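Long-range contacts in TCR beta chain (Gallus gallus, PDB 6LIR), which pairs with the TCR alpha chain to form the chicken alpha-beta T-cell receptor, which, as in mammals, probably recognises peptides presented by MHC molecules: residues Asn25-Trp31 / Arg65-Phe71; Arg106-Leu110 / Phe147-Leu151; Glu130-Lys135 / Arg186-Trp192. All blocks are in the same frame, centred on the assembly; numbering follows the deposited sequence.

Overall arrangement
From the N terminus, the chain builds its V-type immunoglobulin domain first, and contact 1 closes inside it: residues 25-31 lead into and begin strand 28-34 of one sheet, while 65-71 form the turn between strands 61-67 and 70-75 of the other. Contact 2 opens later, on strand 100-110 of the same sheet as strand 28-34, and reaches the loop 147-151 of the C-type domain, bridging the two domains. Contact 3 starts within that loop closure and ends beyond it, so contacts 2 and 3 cross; it joins helix 128-134 to the end of strand 178-188. Contacts 1 and 3 lie on opposite sides of the chain's centre, their own centres about 49 Å apart.

Contact 1. Residues Asn25-Trp31 / Arg65-Phe71; sequences NHDYMSW and RSSQEVF
R65 reaches across the V-type immunoglobulin sandwich and binds the backbone ahead of strand 28-34, a worked example of one guanidinium tying a turn to the opposite sheet. Its NH2 donates to D27 O at 2.8 Å; D27 O lies in the guanidinium plane, whereas NH2 stands above the plane of the D27 carbonyl. NH1 makes a weak bond to H26 O. The same NH1 turns back to Q68 O within its own hairpin, at 2.9 Å, and NH2 has a further partner in S46 OG, so several bonds fix the rotation of the group.

Beside it, Q68 NE2 gives a nearly straight bond to D27 OD1 (2.7 Å, 176°) and a longer one to N25 OD1, which it meets from above the amide plane of N25. The bend at chi2 of Q68 (78°) turns the amide toward the 25-27 loop, bringing NE2 to both oxygens.

Packing begins where M29 runs athwart R65, its SD over one guanidinium face but nearer the margin than the middle, 3.4 Å from R65 NE. A bend at chi3 then carries M29 CE to F71 CB. Next along the strand, W31, which like M29 touches the C20-C88 disulfide, lays CD1 against F71 CD2 at 3.6 Å, and W31 NE1, with its partner in the indole plane, bonds to F71 O at 3.2 Å.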
loop_
_atom_site.group_PDB
_atom_site.type_symbol
_atom_site.label_atom_id
_atom_site.label_comp_id
_atom_site.label_asym_id
_atom_site.label_seq_id
_atom_site.Cartn_x
_atom_site.Cartn_y
_atom_site.Cartn_z
ATOM N N ASN B 25 23.109 -3.316 -14.322
ATOM C CA ASN B 25 23.635 -3.392 -15.686
ATOM C C ASN B 25 22.598 -3.969 -16.650
ATOM O O ASN B 25 22.937 -4.661 -17.613
ATOM C CB ASN B 25 24.935 -4.201 -15.741
ATOM C CG ASN B 25 25.719 -3.955 -17.015
ATOM O OD1 ASN B 25 25.809 -2.823 -17.491
ATOM N ND2 ASN B 25 26.282 -5.018 -17.579
ATOM N N HIS B 26 21.325 -3.690 -16.392
ATOM C CA HIS B 26 20.250 -4.239 -17.202
ATOM C C HIS B 26 20.114 -3.462 -18.500
ATOM O O HIS B 26 20.157 -2.229 -18.507
ATOM C CB HIS B 26 18.928 -4.196 -16.438
ATOM C CG HIS B 26 18.750 -5.324 -15.475
ATOM N ND1 HIS B 26 17.684 -5.397 -14.605
ATOM C CD2 HIS B 26 19.503 -6.424 -15.241
ATOM C CE1 HIS B 26 17.787 -6.496 -13.878
ATOM N NE2 HIS B 26 18.882 -7.137 -14.246
ATOM N N ASP B 27 19.927 -4.186 -19.603
ATOM C CA ASP B 27 19.755 -3.506 -20.880
ATOM C C ASP B 27 18.330 -3.003 -21.060
ATOM O O ASP B 27 18.123 -1.941 -21.657
ATOM C CB ASP B 27 20.115 -4.442 -22.037
ATOM C CG ASP B 27 21.582 -4.831 -22.046
ATOM O OD1 ASP B 27 22.409 -4.070 -21.496
ATOM O OD2 ASP B 27 21.908 -5.900 -22.606
ATOM N N TYR B 28 17.345 -3.723 -20.531
ATOM C CA TYR B 28 15.951 -3.332 -20.681
ATOM C C TYR B 28 15.521 -2.492 -19.490
ATOM O O TYR B 28 15.758 -2.869 -18.337
ATOM C CB TYR B 28 15.051 -4.561 -20.814
ATOM C CG TYR B 28 13.604 -4.229 -21.107
ATOM C CD1 TYR B 28 13.181 -3.962 -22.405
ATOM C CD2 TYR B 28 12.660 -4.178 -20.087
ATOM C CE1 TYR B 28 11.861 -3.657 -22.678
ATOM C CE2 TYR B 28 11.338 -3.874 -20.350
ATOM C CZ TYR B 28 10.943 -3.614 -21.648
ATOM O OH TYR B 28 9.628 -3.311 -21.917
ATOM N N MET B 29 14.901 -1.351 -19.773
ATOM C CA MET B 29 14.235 -0.555 -18.758
ATOM C C MET B 29 12.892 -0.119 -19.314
ATOM O O MET B 29 12.680 -0.108 -20.529
ATOM C CB MET B 29 15.073 0.659 -18.341
ATOM C CG MET B 29 16.423 0.289 -17.764
ATOM S SD MET B 29 17.305 1.729 -17.157
ATOM C CE MET B 29 16.244 2.214 -15.793
ATOM N N SER B 30 11.989 0.266 -18.420
ATOM C CA SER B 30 10.654 0.617 -18.876
ATOM C C SER B 30 9.976 1.489 -17.837
ATOM O O SER B 30 10.377 1.530 -16.672
ATOM C CB SER B 30 9.817 -0.634 -19.156
ATOM O OG SER B 30 9.681 -1.419 -17.985
ATOM N N TRP B 31 8.916 2.158 -18.277
ATOM C CA TRP B 31 8.089 3.000 -17.425
ATOM C C TRP B 31 6.647 2.552 -17.592
ATOM O O TRP B 31 6.166 2.404 -18.721
ATOM C CB TRP B 31 8.232 4.484 -17.780
ATOM C CG TRP B 31 9.378 5.181 -17.092
ATOM C CD1 TRP B 31 10.563 5.563 -17.657
ATOM C CD2 TRP B 31 9.440 5.588 -15.717
ATOM N NE1 TRP B 31 11.358 6.179 -16.719
ATOM C CE2 TRP B 31 10.693 6.206 -15.520
ATOM C CE3 TRP B 31 8.560 5.486 -14.633
ATOM C CZ2 TRP B 31 11.087 6.723 -14.285
ATOM C CZ3 TRP B 31 8.955 5.999 -13.404
ATOM C CH2 TRP B 31 10.207 6.608 -13.242
ATOM N N ARG B 65 16.896 7.304 -22.833
ATOM C CA ARG B 65 17.796 6.410 -22.108
ATOM C C ARG B 65 19.187 7.012 -22.261
ATOM O O ARG B 65 19.918 6.729 -23.211
ATOM C CB ARG B 65 17.714 4.991 -22.658
ATOM C CG ARG B 65 18.651 4.003 -21.989
ATOM C CD ARG B 65 18.111 3.533 -20.647
ATOM N NE ARG B 65 18.939 2.483 -20.062
ATOM C CZ ARG B 65 18.804 1.190 -20.335
ATOM N NH1 ARG B 65 19.598 0.298 -19.754
ATOM N NH2 ARG B 65 17.875 0.789 -21.193
ATOM N N SER B 66 19.544 7.875 -21.302
ATOM C CA SER B 66 20.781 8.641 -21.393
ATOM C C SER B 66 22.009 7.765 -21.190
ATOM O O SER B 66 23.092 8.093 -21.689
ATOM C CB SER B 66 20.767 9.783 -20.376
ATOM O OG SER B 66 20.648 9.288 -19.052
ATOM N N SER B 67 21.869 6.667 -20.457
ATOM C CA SER B 67 22.981 5.763 -20.205
ATOM C C SER B 67 22.405 4.424 -19.773
ATOM O O SER B 67 21.195 4.278 -19.588
ATOM C CB SER B 67 23.927 6.324 -19.139
ATOM O OG SER B 67 23.265 6.426 -17.889
ATOM N N GLN B 68 23.299 3.446 -19.607
ATOM C CA GLN B 68 22.879 2.114 -19.183
ATOM C C GLN B 68 22.124 2.147 -17.858
ATOM O O GLN B 68 21.218 1.333 -17.640
ATOM C CB GLN B 68 24.101 1.199 -19.086
ATOM C CG GLN B 68 23.812 -0.225 -18.633
ATOM C CD GLN B 68 23.241 -1.103 -19.737
ATOM O OE1 GLN B 68 22.608 -0.616 -20.675
ATOM N NE2 GLN B 68 23.464 -2.408 -19.626
ATOM N N GLU B 69 22.457 3.091 -16.979
ATOM C CA GLU B 69 21.908 3.106 -15.628
ATOM C C GLU B 69 20.627 3.920 -15.493
ATOM O O GLU B 69 19.885 3.716 -14.527
ATOM C CB GLU B 69 22.943 3.658 -14.636
ATOM C CG GLU B 69 24.217 2.837 -14.523
ATOM C CD GLU B 69 25.233 3.189 -15.593
ATOM O OE1 GLU B 69 26.261 2.486 -15.697
ATOM O OE2 GLU B 69 24.999 4.168 -16.333
ATOM N N VAL B 70 20.338 4.819 -16.432
ATOM C CA VAL B 70 19.362 5.879 -16.218
ATOM C C VAL B 70 18.390 5.919 -17.388
ATOM O O VAL B 70 18.810 5.962 -18.551
ATOM C CB VAL B 70 20.044 7.253 -16.051
ATOM C CG1 VAL B 70 19.004 8.335 -15.808
ATOM C CG2 VAL B 70 21.053 7.214 -14.917
ATOM N N PHE B 71 17.095 5.950 -17.075
ATOM C CA PHE B 71 16.037 6.047 -18.075
ATOM C C PHE B 71 15.093 7.159 -17.639
ATOM O O PHE B 71 14.422 7.040 -16.607
ATOM C CB PHE B 71 15.295 4.717 -18.212
ATOM C CG PHE B 71 14.363 4.653 -19.386
ATOM C CD1 PHE B 71 14.610 5.391 -20.531
ATOM C CD2 PHE B 71 13.239 3.841 -19.345
ATOM C CE1 PHE B 71 13.751 5.324 -21.617
ATOM C CE2 PHE B 71 12.376 3.771 -20.424
ATOM C CZ PHE B 71 12.630 4.513 -21.562
#

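Contact 2. Residues Arg106-Leu110 / Phe147-Leu151; sequences RLTVL and FPDHL
The imidazole of H150 has R106 CG over one face, a CH-pi arrangement whose closeness in the model is doubtful. The R106 guanidinium stands almost perpendicular to that imidazole, the planes 84° apart; it takes H150 CD2 and D149 OD2 at its edge and has T108 OG1 over one of its faces. The third flat group, the F147 ring, carries P148 CB over the centre of one face, and L110 CD1 meets the same ring at CE2, 3.5 Å away. R106 of the V-type domain thus meets both H150 and D149 of the C-type loop.

The bend at chi2 of R106 (87°) turns the chain along the imidazole and delivers NH2 to D149. There it forms a salt bridge with D149 OD2 at 3.0 Å, yet R106 NH2 is also 3.1 Å from D149 OD1 and stands almost evenly between the two oxygens. The hydrogen bond to OD2 is weak, at 120°, and the carboxylate plane is nearly at right angles to the guanidinium. The attraction is therefore probably more electrostatic than directional. H150 ND1 is buried here and has no polar partner in the model.

Farther along the strand the contact becomes apolar. T108 CG2 lies 4.0 Å from P148 CB, and the two side chains run past one another in opposite senses. P148 follows a cis peptide bond.

R106, T108 and L110, every second residue of strand 100-110, start their side chains toward loop 147-151, while L107 points away, placing this patch at the junction of the V-type and C-type domains. Strand 7-11 flanks it through I7, which touches H150, while strand 178-188 meets the loop through Y179, which packs on D149.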
loop_
_atom_site.group_PDB
_atom_site.type_symbol
_atom_site.label_atom_id
_atom_site.label_comp_id
_atom_site.label_asym_id
_atom_site.label_seq_id
_atom_site.Cartn_x
_atom_site.Cartn_y
_atom_site.Cartn_z
ATOM N N ARG B 106 4.465 8.415 -6.959
ATOM C CA ARG B 106 3.105 8.926 -6.972
ATOM C C ARG B 106 3.149 10.365 -7.456
ATOM O O ARG B 106 3.727 11.236 -6.798
ATOM C CB ARG B 106 2.437 8.854 -5.604
ATOM C CG ARG B 106 1.106 9.594 -5.599
ATOM C CD ARG B 106 -0.039 8.703 -6.056
ATOM N NE ARG B 106 -1.328 9.140 -5.525
ATOM C CZ ARG B 106 -2.277 9.723 -6.252
ATOM N NH1 ARG B 106 -2.085 9.945 -7.549
ATOM N NH2 ARG B 106 -3.422 10.086 -5.684
ATOM N N LEU B 107 2.543 10.602 -8.610
ATOM C CA LEU B 107 2.534 11.903 -9.250
ATOM C C LEU B 107 1.111 12.434 -9.230
ATOM O O LEU B 107 0.171 11.721 -9.598
ATOM C CB LEU B 107 3.050 11.795 -10.688
ATOM C CG LEU B 107 3.421 13.064 -11.454
ATOM C CD1 LEU B 107 4.657 12.817 -12.299
ATOM C CD2 LEU B 107 2.268 13.512 -12.328
ATOM N N THR B 108 0.957 13.674 -8.789
ATOM C CA THR B 108 -0.332 14.349 -8.780
ATOM C C THR B 108 -0.184 15.654 -9.545
ATOM O O THR B 108 0.733 16.436 -9.271
ATOM C CB THR B 108 -0.818 14.619 -7.350
ATOM O OG1 THR B 108 -0.610 13.456 -6.539
ATOM C CG2 THR B 108 -2.298 14.969 -7.341
ATOM N N VAL B 109 -1.074 15.889 -10.500
ATOM C CA VAL B 109 -1.080 17.126 -11.267
ATOM C C VAL B 109 -2.200 17.999 -10.727
ATOM O O VAL B 109 -3.375 17.611 -10.760
ATOM C CB VAL B 109 -1.257 16.864 -12.768
ATOM C CG1 VAL B 109 -1.422 18.181 -13.513
ATOM C CG2 VAL B 109 -0.074 16.087 -13.310
ATOM N N LEU B 110 -1.836 19.165 -10.216
ATOM C CA LEU B 110 -2.773 20.081 -9.589
ATOM C C LEU B 110 -3.197 21.206 -10.529
ATOM O O LEU B 110 -2.554 21.500 -11.539
ATOM C CB LEU B 110 -2.177 20.656 -8.302
ATOM C CG LEU B 110 -2.285 19.707 -7.105
ATOM C CD1 LEU B 110 -2.285 20.485 -5.802
ATOM C CD2 LEU B 110 -3.530 18.822 -7.207
ATOM N N PHE B 147 -3.234 18.456 1.536
ATOM C CA PHE B 147 -3.678 18.431 0.150
ATOM C C PHE B 147 -2.431 18.419 -0.727
ATOM O O PHE B 147 -1.526 19.240 -0.498
ATOM C CB PHE B 147 -4.564 19.625 -0.208
ATOM C CG PHE B 147 -5.210 19.507 -1.556
ATOM C CD1 PHE B 147 -6.380 18.785 -1.716
ATOM C CD2 PHE B 147 -4.639 20.103 -2.666
ATOM C CE1 PHE B 147 -6.973 18.666 -2.956
ATOM C CE2 PHE B 147 -5.227 19.988 -3.910
ATOM C CZ PHE B 147 -6.395 19.270 -4.056
ATOM N N PRO B 148 -2.339 17.523 -1.726
ATOM C CA PRO B 148 -3.383 16.602 -2.185
ATOM C C PRO B 148 -3.459 15.291 -1.404
ATOM O O PRO B 148 -2.832 15.154 -0.355
ATOM C CB PRO B 148 -2.997 16.334 -3.644
ATOM C CG PRO B 148 -1.555 16.739 -3.776
ATOM C CD PRO B 148 -1.094 17.359 -2.492
ATOM N N ASP B 149 -4.239 14.343 -1.933
ATOM C CA ASP B 149 -4.607 13.149 -1.180
ATOM C C ASP B 149 -3.435 12.235 -0.852
ATOM O O ASP B 149 -3.554 11.417 0.068
ATOM C CB ASP B 149 -5.650 12.350 -1.961
ATOM C CG ASP B 149 -5.097 11.781 -3.250
ATOM O OD1 ASP B 149 -4.228 12.436 -3.862
ATOM O OD2 ASP B 149 -5.529 10.679 -3.652
ATOM N N HIS B 150 -2.314 12.338 -1.559
ATOM C CA HIS B 150 -1.226 11.389 -1.360
ATOM C C HIS B 150 -0.231 11.874 -0.317
ATOM O O HIS B 150 0.246 13.012 -0.376
ATOM C CB HIS B 150 -0.484 11.064 -2.649
ATOM C CG HIS B 150 0.319 9.804 -2.547
ATOM N ND1 HIS B 150 1.670 9.802 -2.276
ATOM C CD2 HIS B 150 -0.048 8.504 -2.644
ATOM C CE1 HIS B 150 2.106 8.556 -2.229
ATOM N NE2 HIS B 150 1.084 7.749 -2.453
ATOM N N LEU B 151 0.098 10.984 0.612
ATOM C CA LEU B 151 1.032 11.252 1.691
ATOM C C LEU B 151 1.465 9.909 2.256
ATOM O O LEU B 151 0.690 8.951 2.257
ATOM C CB LEU B 151 0.379 12.130 2.763
ATOM C CG LEU B 151 1.101 12.449 4.067
ATOM C CD1 LEU B 151 0.701 13.840 4.491
ATOM C CD2 LEU B 151 0.745 11.440 5.152
#

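Contact 3. Residues Glu130-Lys135 / Arg186-Trp192; sequences EIQEKK and RISAQEW
Packing of a helix end against a strand-to-helix junction, with a salt bridge at one side, joins helix 128-134 to the place where strand 178-188 gives way to the short helix 189-192, at the end of the C-type immunoglobulin domain far from the variable domain. Helix 128-134 links strands 120-124 and 136-146, helix 189-192 links strands 178-188 and 198-207, and the two pack together at one end of the sandwich.

The backbones meet where the first helix ends. K135, the first residue to leave helical geometry and with positive phi, presents its O to A189 N at 2.9 Å. S188 is the N-cap of the second helix, its OG accepting from E191 N at 3.2 Å, so K135 O takes the N-H of A189, the first residue of the helix after the cap. The A189 methyl rests against the same carbonyl, CB 3.4 Å from K135 O.

Beneath this, I131 CD1 touches W192 at CD1, 3.6 Å away, the isoleucine branch lying crosswise to the indole side chain. The indole also packs on A137 and L139 of strand 136-146.

On the other flank R186, extended from CG to NE, lays the edge of its guanidinium against E130. NE and NH2 both reach E130 OE1, each at 3.2 Å and each a weak bond, while K134 CG borders the same edge. T138 OG1 is a further partner of E130 OE1. R186 NH1 forms a salt bridge with D135 of the TCR alpha chain, so this ion pair continues directly into the interface between the receptor's two chains, and the arginine's charge would probably favour the ionised form of the buried E130.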
loop_
_atom_site.group_PDB
_atom_site.type_symbol
_atom_site.label_atom_id
_atom_site.label_comp_id
_atom_site.label_asym_id
_atom_site.label_seq_id
_atom_site.Cartn_x
_atom_site.Cartn_y
_atom_site.Cartn_z
ATOM N N GLU B 130 -7.047 0.320 27.764
ATOM C CA GLU B 130 -6.594 -0.718 26.839
ATOM C C GLU B 130 -5.366 -1.433 27.390
ATOM O O GLU B 130 -5.295 -2.668 27.382
ATOM C CB GLU B 130 -6.282 -0.126 25.459
ATOM C CG GLU B 130 -5.583 -1.128 24.521
ATOM C CD GLU B 130 -5.034 -0.502 23.233
ATOM O OE1 GLU B 130 -5.033 -1.195 22.192
ATOM O OE2 GLU B 130 -4.605 0.670 23.254
ATOM N N ILE B 131 -4.389 -0.663 27.876
ATOM C CA ILE B 131 -3.164 -1.242 28.427
ATOM C C ILE B 131 -3.492 -2.240 29.532
ATOM O O ILE B 131 -2.931 -3.340 29.588
ATOM C CB ILE B 131 -2.232 -0.127 28.938
ATOM C CG1 ILE B 131 -1.757 0.746 27.775
ATOM C CG2 ILE B 131 -1.048 -0.717 29.675
ATOM C CD1 ILE B 131 -1.063 2.024 28.215
ATOM N N GLN B 132 -4.378 -1.857 30.451
ATOM C CA GLN B 132 -4.757 -2.767 31.529
ATOM C C GLN B 132 -5.543 -3.966 31.005
ATOM O O GLN B 132 -5.257 -5.114 31.369
ATOM C CB GLN B 132 -5.551 -2.017 32.597
ATOM C CG GLN B 132 -4.691 -1.030 33.367
ATOM C CD GLN B 132 -5.494 -0.043 34.191
ATOM O OE1 GLN B 132 -5.286 1.166 34.099
ATOM N NE2 GLN B 132 -6.403 -0.555 35.016
ATOM N N GLU B 133 -6.566 -3.721 30.179
ATOM C CA GLU B 133 -7.433 -4.810 29.725
ATOM C C GLU B 133 -6.712 -5.757 28.769
ATOM O O GLU B 133 -6.843 -6.982 28.883
ATOM C CB GLU B 133 -8.687 -4.244 29.061
ATOM C CG GLU B 133 -9.622 -3.522 30.011
ATOM C CD GLU B 133 -10.789 -2.876 29.292
ATOM O OE1 GLU B 133 -10.858 -2.994 28.050
ATOM O OE2 GLU B 133 -11.639 -2.255 29.966
ATOM N N LYS B 134 -5.973 -5.210 27.797
ATOM C CA LYS B 134 -5.389 -6.013 26.727
ATOM C C LYS B 134 -3.889 -6.236 26.855
ATOM O O LYS B 134 -3.324 -6.979 26.044
ATOM C CB LYS B 134 -5.662 -5.359 25.363
ATOM C CG LYS B 134 -7.096 -4.917 25.146
ATOM C CD LYS B 134 -8.031 -6.104 25.053
ATOM C CE LYS B 134 -9.421 -5.661 24.636
ATOM N NZ LYS B 134 -10.331 -6.811 24.385
ATOM N N LYS B 135 -3.230 -5.613 27.835
ATOM C CA LYS B 135 -1.771 -5.681 27.974
ATOM C C LYS B 135 -1.066 -5.245 26.691
ATOM O O LYS B 135 0.036 -5.701 26.381
ATOM C CB LYS B 135 -1.313 -7.074 28.417
ATOM C CG LYS B 135 -1.363 -7.250 29.938
ATOM C CD LYS B 135 -0.828 -8.601 30.394
ATOM C CE LYS B 135 0.642 -8.779 30.036
ATOM N NZ LYS B 135 1.442 -9.289 31.190
ATOM N N ARG B 186 0.560 -0.935 17.301
ATOM C CA ARG B 186 0.163 -1.640 18.515
ATOM C C ARG B 186 1.354 -2.412 19.065
ATOM O O ARG B 186 1.978 -3.195 18.342
ATOM C CB ARG B 186 -1.013 -2.585 18.256
ATOM C CG ARG B 186 -1.734 -3.003 19.543
ATOM C CD ARG B 186 -3.052 -3.723 19.287
ATOM N NE ARG B 186 -3.935 -3.642 20.455
ATOM C CZ ARG B 186 -4.987 -4.429 20.664
ATOM N NH1 ARG B 186 -5.298 -5.372 19.787
ATOM N NH2 ARG B 186 -5.729 -4.275 21.755
ATOM N N ILE B 187 1.686 -2.168 20.335
ATOM C CA ILE B 187 2.838 -2.793 20.968
ATOM C C ILE B 187 2.415 -3.424 22.289
ATOM O O ILE B 187 1.377 -3.088 22.862
ATOM C CB ILE B 187 3.970 -1.776 21.210
ATOM C CG1 ILE B 187 3.461 -0.655 22.117
ATOM C CG2 ILE B 187 4.476 -1.212 19.887
ATOM C CD1 ILE B 187 4.464 0.437 22.362
ATOM N N SER B 188 3.244 -4.353 22.767
ATOM C CA SER B 188 3.035 -4.952 24.079
ATOM C C SER B 188 3.157 -3.900 25.178
ATOM O O SER B 188 3.831 -2.879 25.020
ATOM C CB SER B 188 4.041 -6.078 24.312
ATOM O OG SER B 188 5.341 -5.549 24.498
ATOM N N ALA B 189 2.471 -4.149 26.300
ATOM C CA ALA B 189 2.577 -3.255 27.451
ATOM C C ALA B 189 4.019 -3.119 27.938
ATOM O O ALA B 189 4.455 -2.018 28.298
ATOM C CB ALA B 189 1.669 -3.748 28.577
ATOM N N GLN B 190 4.779 -4.222 27.941
ATOM C CA GLN B 190 6.187 -4.180 28.349
ATOM C C GLN B 190 6.989 -3.198 27.498
ATOM O O GLN B 190 7.840 -2.462 28.016
ATOM C CB GLN B 190 6.815 -5.576 28.319
ATOM C CG GLN B 190 6.383 -6.502 27.200
ATOM C CD GLN B 190 5.115 -7.261 27.553
ATOM O OE1 GLN B 190 4.011 -6.734 27.414
ATOM N NE2 GLN B 190 5.268 -8.490 28.042
ATOM N N GLU B 191 6.728 -3.163 26.187
ATOM C CA GLU B 191 7.477 -2.254 25.327
ATOM C C GLU B 191 7.017 -0.818 25.527
ATOM O O GLU B 191 7.817 0.111 25.394
ATOM C CB GLU B 191 7.330 -2.664 23.857
ATOM C CG GLU B 191 8.172 -1.807 22.916
ATOM C CD GLU B 191 8.142 -2.249 21.453
ATOM O OE1 GLU B 191 7.368 -3.162 21.097
ATOM O OE2 GLU B 191 8.906 -1.666 20.648
ATOM N N TRP B 192 5.742 -0.618 25.870
ATOM C CA TRP B 192 5.247 0.736 26.095
ATOM C C TRP B 192 5.778 1.311 27.403
ATOM O O TRP B 192 6.059 2.511 27.488
ATOM C CB TRP B 192 3.719 0.764 26.094
ATOM C CG TRP B 192 3.175 2.061 26.624
ATOM C CD1 TRP B 192 2.482 2.249 27.787
ATOM C CD2 TRP B 192 3.305 3.355 26.021
ATOM N NE1 TRP B 192 2.164 3.579 27.937
ATOM C CE2 TRP B 192 2.657 4.278 26.869
ATOM C CE3 TRP B 192 3.898 3.821 24.844
ATOM C CZ2 TRP B 192 2.590 5.641 26.577
ATOM C CZ3 TRP B 192 3.832 5.177 24.557
ATOM C CH2 TRP B 192 3.181 6.069 25.419
#